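Local coordinates for protein flavodoxin-like domain (Synechococcus elongatus PCC 6301, PDB 3HLY) that probably binds flavin mononucleotide and carries electrons as the flavodoxin-like domain of a larger flavoprotein, at residues E33-R38 with Q43-A48; V3-L8 with R23-T28; E47-A52 with S73-A78; L87-S90 with D94-P97. One frame throughout, in Å; residues are numbered along the deposited sequence.

Interaction 1. Residues E33-R38 with Q43-A48; sequences EMVDLR and QELIEA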
# COMPACT_ATOMS: atom_id res chain seq x y z
N GLU A 33 -7.69 2.57 6.33
CA GLU A 33 -8.52 3.22 5.34
C GLU A 33 -8.18 2.67 3.96
O GLU A 33 -7.08 2.86 3.46
CB GLU A 33 -8.33 4.74 5.41
CG GLU A 33 -9.24 5.53 4.49
CD GLU A 33 -9.41 6.97 4.96
OE1 GLU A 33 -8.39 7.65 5.22
OE2 GLU A 33 -10.57 7.42 5.07
N MSE A 34 -9.15 1.98 3.37
CA MSE A 34 -8.97 1.37 2.06
C MSE A 34 -9.51 2.28 0.97
O MSE A 34 -10.55 2.90 1.12
CB MSE A 34 -9.70 0.04 2.02
CG MSE A 34 -9.59 -0.72 3.32
SE MSE A 34 -9.29 -2.57 3.00
CE MSE A 34 -7.42 -2.49 2.51
N VAL A 35 -8.78 2.33 -0.13
CA VAL A 35 -9.13 3.17 -1.26
C VAL A 35 -8.90 2.40 -2.55
O VAL A 35 -7.94 1.64 -2.65
CB VAL A 35 -8.28 4.46 -1.23
CG1 VAL A 35 -8.23 5.10 -2.60
CG2 VAL A 35 -8.85 5.43 -0.20
N ASP A 36 -9.80 2.58 -3.52
CA ASP A 36 -9.69 1.93 -4.82
C ASP A 36 -9.17 3.03 -5.73
O ASP A 36 -9.87 4.01 -5.99
CB ASP A 36 -11.06 1.46 -5.30
CG ASP A 36 -11.00 0.73 -6.64
OD1 ASP A 36 -9.89 0.53 -7.19
OD2 ASP A 36 -12.08 0.35 -7.14
N LEU A 37 -7.94 2.87 -6.21
CA LEU A 37 -7.31 3.87 -7.07
C LEU A 37 -8.07 4.10 -8.39
O LEU A 37 -8.05 5.19 -8.95
CB LEU A 37 -5.86 3.47 -7.32
CG LEU A 37 -5.10 3.20 -6.00
CD1 LEU A 37 -3.68 2.76 -6.30
CD2 LEU A 37 -5.09 4.46 -5.13
N ARG A 38 -8.75 3.05 -8.87
CA ARG A 38 -9.52 3.13 -10.10
C ARG A 38 -10.69 4.08 -9.99
O ARG A 38 -11.18 4.57 -11.01
CB ARG A 38 -10.11 1.77 -10.48
CG ARG A 38 -9.18 0.66 -10.84
CD ARG A 38 -10.05 -0.54 -11.20
NE ARG A 38 -9.30 -1.77 -11.37
CZ ARG A 38 -8.65 -2.11 -12.48
NH1 ARG A 38 -8.66 -1.30 -13.53
NH2 ARG A 38 -8.02 -3.27 -12.54
N GLN A 43 -9.49 14.58 -4.12
CA GLN A 43 -9.52 15.52 -3.01
C GLN A 43 -9.48 14.87 -1.63
O GLN A 43 -8.80 15.34 -0.72
CB GLN A 43 -10.75 16.42 -3.13
N GLU A 44 -10.23 13.79 -1.47
CA GLU A 44 -10.25 13.09 -0.19
C GLU A 44 -8.98 12.25 -0.07
O GLU A 44 -8.39 12.17 1.01
CB GLU A 44 -11.49 12.22 -0.08
CG GLU A 44 -11.74 11.31 -1.27
CD GLU A 44 -13.04 10.54 -1.15
OE1 GLU A 44 -13.38 9.77 -2.07
OE2 GLU A 44 -13.73 10.72 -0.11
N LEU A 45 -8.57 11.64 -1.18
CA LEU A 45 -7.36 10.83 -1.19
C LEU A 45 -6.25 11.66 -0.57
O LEU A 45 -5.52 11.20 0.31
CB LEU A 45 -7.00 10.45 -2.63
CG LEU A 45 -5.75 9.60 -2.88
CD1 LEU A 45 -5.90 8.23 -2.23
CD2 LEU A 45 -5.54 9.44 -4.37
N ILE A 46 -6.14 12.92 -1.00
CA ILE A 46 -5.12 13.84 -0.49
C ILE A 46 -5.12 13.95 1.04
O ILE A 46 -4.08 13.81 1.68
CB ILE A 46 -5.32 15.26 -1.07
CG1 ILE A 46 -5.15 15.23 -2.59
CG2 ILE A 46 -4.32 16.22 -0.45
CD1 ILE A 46 -5.38 16.57 -3.26
N GLU A 47 -6.29 14.22 1.61
CA GLU A 47 -6.38 14.35 3.06
C GLU A 47 -6.09 13.00 3.71
O GLU A 47 -5.41 12.92 4.73
CB GLU A 47 -7.77 14.88 3.45
CG GLU A 47 -8.00 16.34 3.05
CD GLU A 47 -9.38 16.87 3.43
OE1 GLU A 47 -10.39 16.34 2.91
OE2 GLU A 47 -9.46 17.83 4.24
N ALA A 48 -6.59 11.94 3.09
CA ALA A 48 -6.37 10.59 3.58
C ALA A 48 -4.87 10.28 3.66
O ALA A 48 -4.40 9.71 4.63
CB ALA A 48 -7.06 9.58 2.68

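Interaction 2. Residues V3-L8 with R23-T28; sequences VLIGYL and RGLVKT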
# COMPACT_ATOMS: atom_id res chain seq x y z
N VAL A 3 -3.51 3.95 8.81
CA VAL A 3 -2.81 3.46 7.64
C VAL A 3 -3.75 3.44 6.43
O VAL A 3 -4.88 2.99 6.51
CB VAL A 3 -2.24 2.06 7.90
CG1 VAL A 3 -1.53 1.54 6.65
CG2 VAL A 3 -1.26 2.12 9.06
N LEU A 4 -3.28 3.98 5.32
CA LEU A 4 -4.08 4.01 4.10
C LEU A 4 -3.61 2.88 3.20
O LEU A 4 -2.44 2.80 2.88
CB LEU A 4 -3.89 5.33 3.36
CG LEU A 4 -4.42 5.37 1.91
CD1 LEU A 4 -5.95 5.27 1.89
CD2 LEU A 4 -3.98 6.66 1.26
N ILE A 5 -4.53 2.02 2.80
CA ILE A 5 -4.17 0.94 1.88
C ILE A 5 -4.81 1.26 0.54
O ILE A 5 -6.04 1.36 0.42
CB ILE A 5 -4.66 -0.42 2.39
CG1 ILE A 5 -4.00 -0.72 3.74
CG2 ILE A 5 -4.31 -1.51 1.39
CD1 ILE A 5 -4.34 -2.09 4.31
N GLY A 6 -3.97 1.46 -0.47
CA GLY A 6 -4.47 1.77 -1.80
C GLY A 6 -4.12 0.66 -2.78
O GLY A 6 -3.03 0.09 -2.73
N TYR A 7 -5.06 0.34 -3.66
CA TYR A 7 -4.84 -0.71 -4.66
C TYR A 7 -5.86 -0.57 -5.78
O TYR A 7 -6.70 0.31 -5.76
CB TYR A 7 -4.99 -2.10 -4.03
CG TYR A 7 -6.31 -2.32 -3.34
CD1 TYR A 7 -6.59 -1.70 -2.12
CD2 TYR A 7 -7.31 -3.10 -3.93
CE1 TYR A 7 -7.83 -1.86 -1.51
CE2 TYR A 7 -8.56 -3.26 -3.32
CZ TYR A 7 -8.80 -2.64 -2.10
OH TYR A 7 -10.02 -2.78 -1.47
N LEU A 8 -5.77 -1.46 -6.77
CA LEU A 8 -6.71 -1.43 -7.88
C LEU A 8 -7.71 -2.57 -7.73
O LEU A 8 -7.32 -3.72 -7.55
CB LEU A 8 -6.00 -1.56 -9.23
CG LEU A 8 -5.29 -0.34 -9.81
CD1 LEU A 8 -4.02 -0.07 -9.02
CD2 LEU A 8 -4.94 -0.61 -11.27
N ARG A 23 -6.14 -7.16 7.42
CA ARG A 23 -6.53 -7.99 8.56
C ARG A 23 -5.46 -7.95 9.66
O ARG A 23 -5.76 -7.84 10.85
CB ARG A 23 -6.72 -9.46 8.11
CG ARG A 23 -8.11 -10.01 8.26
CD ARG A 23 -8.20 -11.40 7.63
NE ARG A 23 -7.61 -11.40 6.29
CZ ARG A 23 -7.73 -12.37 5.40
NH1 ARG A 23 -8.43 -13.46 5.68
NH2 ARG A 23 -7.13 -12.26 4.22
N GLY A 24 -4.21 -8.06 9.24
CA GLY A 24 -3.12 -8.03 10.20
C GLY A 24 -3.11 -6.70 10.93
O GLY A 24 -2.93 -6.65 12.14
N LEU A 25 -3.32 -5.63 10.16
CA LEU A 25 -3.34 -4.29 10.69
C LEU A 25 -4.44 -3.95 11.67
O LEU A 25 -4.18 -3.27 12.66
CB LEU A 25 -3.39 -3.29 9.53
CG LEU A 25 -2.04 -2.88 8.99
CD1 LEU A 25 -2.22 -2.08 7.71
CD2 LEU A 25 -1.31 -2.07 10.07
N VAL A 26 -5.68 -4.38 11.41
CA VAL A 26 -6.78 -4.05 12.32
C VAL A 26 -6.70 -4.81 13.64
O VAL A 26 -7.11 -4.29 14.66
CB VAL A 26 -8.20 -4.27 11.69
CG1 VAL A 26 -8.40 -3.31 10.55
CG2 VAL A 26 -8.36 -5.70 11.23
N LYS A 27 -6.17 -6.03 13.62
CA LYS A 27 -6.04 -6.81 14.85
C LYS A 27 -5.21 -6.06 15.89
O LYS A 27 -5.41 -6.22 17.09
CB LYS A 27 -5.36 -8.16 14.57
CG LYS A 27 -6.20 -9.16 13.79
CD LYS A 27 -5.50 -10.51 13.72
CE LYS A 27 -6.24 -11.45 12.79
NZ LYS A 27 -7.67 -11.58 13.16
N THR A 28 -4.27 -5.24 15.43
CA THR A 28 -3.43 -4.49 16.35
C THR A 28 -4.11 -3.24 16.83
O THR A 28 -3.55 -2.53 17.65
CB THR A 28 -2.11 -4.04 15.73
OG1 THR A 28 -2.37 -2.92 14.87
CG2 THR A 28 -1.48 -5.18 14.95

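Interaction 3. Residues E47-A52 with S73-A78; sequences EAVSSA and STIFAA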
# COMPACT_ATOMS: atom_id res chain seq x y z
N GLU A 47 -6.29 14.22 1.61
CA GLU A 47 -6.38 14.35 3.06
C GLU A 47 -6.09 13.00 3.71
O GLU A 47 -5.41 12.92 4.73
CB GLU A 47 -7.77 14.88 3.45
CG GLU A 47 -8.00 16.34 3.05
CD GLU A 47 -9.38 16.87 3.43
OE1 GLU A 47 -10.39 16.34 2.91
OE2 GLU A 47 -9.46 17.83 4.24
N ALA A 48 -6.59 11.94 3.09
CA ALA A 48 -6.37 10.59 3.58
C ALA A 48 -4.87 10.28 3.66
O ALA A 48 -4.40 9.71 4.63
CB ALA A 48 -7.06 9.58 2.68
N VAL A 49 -4.12 10.66 2.63
CA VAL A 49 -2.69 10.40 2.62
C VAL A 49 -1.89 11.25 3.61
O VAL A 49 -1.10 10.71 4.38
CB VAL A 49 -2.10 10.59 1.20
CG1 VAL A 49 -0.62 10.25 1.18
CG2 VAL A 49 -2.84 9.71 0.23
N SER A 50 -2.11 12.56 3.63
CA SER A 50 -1.35 13.43 4.53
C SER A 50 -1.46 13.11 6.02
O SER A 50 -0.51 13.31 6.78
CB SER A 50 -1.73 14.90 4.30
OG SER A 50 -0.72 15.76 4.84
N SER A 51 -2.63 12.61 6.43
CA SER A 51 -2.83 12.27 7.84
C SER A 51 -2.47 10.82 8.13
O SER A 51 -2.44 10.41 9.28
CB SER A 51 -4.28 12.52 8.23
OG SER A 51 -5.14 11.71 7.46
N ALA A 52 -2.21 10.04 7.09
CA ALA A 52 -1.86 8.64 7.26
C ALA A 52 -0.53 8.49 7.97
O ALA A 52 0.41 9.20 7.67
CB ALA A 52 -1.79 7.95 5.90
N SER A 73 -0.24 9.71 -8.85
CA SER A 73 0.46 10.99 -8.74
C SER A 73 0.03 11.75 -7.49
O SER A 73 0.84 12.45 -6.86
CB SER A 73 0.19 11.85 -9.97
OG SER A 73 0.74 11.27 -11.14
N THR A 74 -1.24 11.61 -7.12
CA THR A 74 -1.75 12.30 -5.95
C THR A 74 -1.14 11.77 -4.65
O THR A 74 -0.99 12.51 -3.68
CB THR A 74 -3.28 12.20 -5.88
OG1 THR A 74 -3.85 12.69 -7.10
CG2 THR A 74 -3.81 13.03 -4.72
N ILE A 75 -0.81 10.48 -4.63
CA ILE A 75 -0.21 9.88 -3.44
C ILE A 75 1.22 10.41 -3.32
O ILE A 75 1.64 10.89 -2.27
CB ILE A 75 -0.20 8.32 -3.54
CG1 ILE A 75 -1.65 7.80 -3.50
CG2 ILE A 75 0.65 7.71 -2.42
CD1 ILE A 75 -1.80 6.31 -3.76
N PHE A 76 1.97 10.34 -4.42
CA PHE A 76 3.35 10.82 -4.43
C PHE A 76 3.41 12.29 -4.03
O PHE A 76 4.26 12.71 -3.24
CB PHE A 76 3.98 10.61 -5.81
CG PHE A 76 4.38 9.19 -6.08
CD1 PHE A 76 4.04 8.58 -7.27
CD2 PHE A 76 5.09 8.47 -5.13
CE1 PHE A 76 4.42 7.26 -7.52
CE2 PHE A 76 5.48 7.15 -5.37
CZ PHE A 76 5.14 6.54 -6.56
N ALA A 77 2.49 13.07 -4.58
CA ALA A 77 2.43 14.49 -4.28
C ALA A 77 2.16 14.73 -2.79
O ALA A 77 2.73 15.63 -2.21
CB ALA A 77 1.35 15.17 -5.13
N ALA A 78 1.32 13.90 -2.17
CA ALA A 78 1.00 14.10 -0.76
C ALA A 78 1.85 13.33 0.26
O ALA A 78 1.86 13.68 1.45
CB ALA A 78 -0.47 13.79 -0.52

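Interaction 4. Residues L87-S90 with D94-P97; sequences LFDS and DDEP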
# COMPACT_ATOMS: atom_id res chain seq x y z
N LEU A 87 5.01 -1.80 0.57
CA LEU A 87 4.76 -2.16 -0.82
C LEU A 87 4.52 -3.66 -0.97
O LEU A 87 5.11 -4.47 -0.26
CB LEU A 87 5.95 -1.73 -1.68
CG LEU A 87 6.16 -0.21 -1.77
CD1 LEU A 87 7.47 0.11 -2.46
CD2 LEU A 87 4.99 0.41 -2.53
N PHE A 88 3.62 -4.03 -1.88
CA PHE A 88 3.34 -5.43 -2.17
C PHE A 88 3.06 -5.58 -3.66
O PHE A 88 2.37 -4.77 -4.27
CB PHE A 88 2.16 -5.96 -1.33
CG PHE A 88 0.80 -5.44 -1.75
CD1 PHE A 88 0.09 -6.06 -2.77
CD2 PHE A 88 0.19 -4.40 -1.05
CE1 PHE A 88 -1.22 -5.65 -3.08
CE2 PHE A 88 -1.12 -3.98 -1.35
CZ PHE A 88 -1.82 -4.61 -2.36
N ASP A 89 3.65 -6.62 -4.25
CA ASP A 89 3.44 -6.87 -5.67
C ASP A 89 2.04 -7.44 -5.85
O ASP A 89 1.69 -8.44 -5.23
CB ASP A 89 4.50 -7.85 -6.17
CG ASP A 89 4.50 -7.97 -7.68
OD1 ASP A 89 5.54 -8.40 -8.23
OD2 ASP A 89 3.47 -7.65 -8.31
N SER A 90 1.24 -6.80 -6.70
CA SER A 90 -0.12 -7.24 -6.94
C SER A 90 -0.24 -8.45 -7.88
O SER A 90 -1.30 -9.08 -7.95
CB SER A 90 -0.94 -6.08 -7.50
OG SER A 90 -0.37 -5.58 -8.69
N ASP A 94 0.96 -5.99 -16.68
CA ASP A 94 2.17 -5.25 -16.97
C ASP A 94 2.22 -4.20 -15.88
O ASP A 94 1.73 -3.09 -16.08
CB ASP A 94 2.07 -4.59 -18.35
N ASP A 95 2.80 -4.55 -14.74
CA ASP A 95 2.86 -3.62 -13.62
C ASP A 95 4.24 -3.08 -13.24
O ASP A 95 5.26 -3.70 -13.51
CB ASP A 95 2.20 -4.25 -12.39
CG ASP A 95 2.90 -5.52 -11.93
OD1 ASP A 95 4.05 -5.43 -11.46
OD2 ASP A 95 2.30 -6.61 -12.05
N GLU A 96 4.24 -1.91 -12.62
CA GLU A 96 5.46 -1.25 -12.17
C GLU A 96 6.21 -2.10 -11.15
O GLU A 96 5.60 -2.69 -10.26
CB GLU A 96 5.14 0.11 -11.54
CG GLU A 96 5.49 1.31 -12.39
CD GLU A 96 5.67 2.56 -11.56
OE1 GLU A 96 4.72 2.94 -10.82
OE2 GLU A 96 6.76 3.17 -11.63
N PRO A 97 7.54 -2.15 -11.26
CA PRO A 97 8.38 -2.93 -10.34
C PRO A 97 8.39 -2.33 -8.92
O PRO A 97 8.41 -1.11 -8.76
CB PRO A 97 9.76 -2.87 -10.99
CG PRO A 97 9.47 -2.58 -12.44
CD PRO A 97 8.34 -1.60 -12.36

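Interaction 1. Residues E33-R38 with Q43-A48
The carboxylate of Glu33 receives the methyl group of Ala48 on one of its faces, well off the plane of the group: Glu33 OE1 lies 3.5 Å from Ala48 CB, and Glu33 CD is 4.2 Å from the same methyl. With CG anti to the backbone N (chi1 -176°) and the chain extended beyond it, Glu33 reaches from the strand to the flank of helix 42-51. Its other oxygen, OE2, stays 6.9 Å from Glu44 OE2, so the two like-charged groups are near but not in contact. A second flat group, the carboxylate of Asp36, turns from the helix. Its OD1 takes the backbone N of Arg38 at 3.2 Å from above its plane, closing an Asx turn as the strand ends, while Asp36 OD2 is hydrogen-bonded to Ser9 OG.

Between these two carboxylates runs the apolar part of the contact. Val35 CG1 rests against Leu45 CD1 at 3.9 Å, the side chains crossing obliquely. No hydrogen bond spans the two segments, so this contact rests on apolar packing of Val35 and Leu45, with the exposed Glu33 at its margin.

Strand 32-36 is the outermost strand of the parallel sheet on this side, bonded through its backbone to strand 3-7. Helix 42-51 lies over it, forming the helical part of the crossover from strand 32-36 to strand 54-58 on the far side of strand 3-7. Leu45 also touches Thr74 of helix 66-78, so it sits between strand and neighbouring helix.

Interaction 2. Residues V3-L8 with R23-T28
Leu25 of helix 14-27 meets Val3 and Ile5 of strand 3-7 chiefly through CD1. From CB, which points toward strand 3-7, the chain passes to CG, and both these atoms stay farther from the strand than the methyls do, Leu25 CG being 5.0 Å from Val3 CG1. Contact begins at the methyls. Leu25 CD1 lies 3.8 Å from Val3 CG1, and it is also 4.1 Å from Val3 CB, so it rests on the shoulder of the valine. Further along the strand the same methyl meets Ile5 CD1 at 4.0 Å. The other branch, Leu25 CD2, passes Val3 CG2 at 4.3 Å.

The approaches differ. Leu25 crosses Val3 at about a right angle, one branched group lying over another, whereas Leu25 and Ile5 reach toward each other tip to tip. Ile5 can do so because CG1 stands opposite the carbonyl carbon (chi1 -61°) and the extended chain carries CD1 out to the helix. Leu25 also touches Leu138, and Val3 touches Leu142, so helix 125-144 borders the same buried patch. Behind the leucine the backbone is tied off: Thr28 OG1 donates to Leu25 O at 2.9 Å, tilted 25° from the carbonyl plane, where the helix is near its end.

Strand 3-7 and helix 14-27 are the first two members of a beta-alpha-beta unit completed by strand 32-36. Their junction here is made of methyls, with no hydrogen bond across it; cohesion therefore rests on dispersion and on the exclusion of water from three buried side chains, and depends on fit more than on direction.

Interaction 3. Residues E47-A52 with S73-A78
Helices 42-51 and 66-78, neighbours in the helical layer on one face of the flavodoxin-like sheet, meet near their C-terminal ends through Val49 and Ala78. The short segments run in broadly the same sense, their axes 37° apart and 9.1 Å from each other at closest approach. The backbones come nearest at Ser50 and Ala78, where small side chains allow it: the CA atoms of Ser50 and Ala78 are 5.8 Å apart.

Val49 carries most of the contact from its helix. Its CG1, anti to the backbone N (chi1 -178°), lies 3.9 Å from Ala78 CB and close to the carbonyl carbon of that alanine. Toward the preceding turn, Val49 CG1 is also 4.2 Å from Ile75 O, while the side chains approach more loosely, with Val49 CG2 at 4.4 Å from Ile75 CG1. Both larger residues also face the sheet, Val49 touching Ile55 and Ile75 touching Leu57 of strand 54-58, so the helix pair and the strand beneath share one apolar core.

At the end of helix 42-51, Glu47 O takes two donors from Ser51 on opposite faces of its carbonyl plane: the backbone N at 3.3 Å and OG at 3.0 Å. Ser50 O has a weak hydrogen bond from His80 NE2, just past the second helix.

No hydrogen bond joins the two segments themselves. The chemistry is that of a valine set against an alanine and the side of an isoleucine, which implies an association resting on burial of apolar groups, the small Ala78 and Ser50 letting the backbones come close, while the Ser51 bonds to Glu47 O stay within their own helix.

Interaction 4. Residues L87-S90 with D94-P97
Asp89 and Asp95 bring their carboxylates together across a short loop, with Asp89 OD2 at 3.9 Å from Asp95 OD1 and 4.1 Å from Asp95 OD2. The two side chains cross at about a right angle and the carboxylate planes stand 85° apart, so one oxygen of Asp89 faces both oxygens of Asp95.

Different torsions create this meeting. Asp89 holds CG anti to its own amide nitrogen (chi1 -170°), which swings the carboxylate over from a CB not itself aimed at the other segment. In Asp95 the CG sits between the backbone N and the carbonyl carbon (chi1 62°), and the bond from CA already heads for Asp89. Ser90 adopts a similar first torsion, but its hydroxyl serves another partner: Ser90 OG is hydrogen-bonded to Thr59 O and stays 4.4 Å from Asp95 OD2.

If both acids are ionised, the pairing would probably be unfavourable by itself. Tyr91 N, which donates to Asp89 OD2, and Gly92 N, weakly bonded to Asp95 OD2, come from the intervening loop and probably ease it, as does a weak bond between Asp89 OD2 and Thr59 OG1 of another loop. Asp89 is thus hydrogen-bonded to the intervening loop, Asp95 only weakly.

Leu87 and Phe88 end strand 84-88 within the parallel sheet, and Pro97 occupies the N-cap position of helix 98-107. A loop at the C-terminal end of strand 84-88, beside Thr59 and Tyr11 of neighbouring loops, is where flavodoxins bind the flavin; the arrangement is consistent with such a site here.

From the N terminus, interaction 2 comes first, closing the loop between strand 3-7 and the end of helix 14-27. Interaction 1 follows in series, pairing strand 32-36 with the next helix; the two meet where Glu33 O probably accepts from Ile5 N, since their strands are neighbours. Interaction 3 starts on Glu47 and Ala48, where interaction 1 ends, and spans strand 54-58 to reach helix 66-78; Leu4 packs under its Val49. Interaction 4 is the last and closes a short loop after strand 84-88, its centre about 19 Å from those of interactions 1 and 3. None nests inside another: interactions 1, 2 and 4 reach the sheet directly, and interaction 3 joins two helices that lie on it.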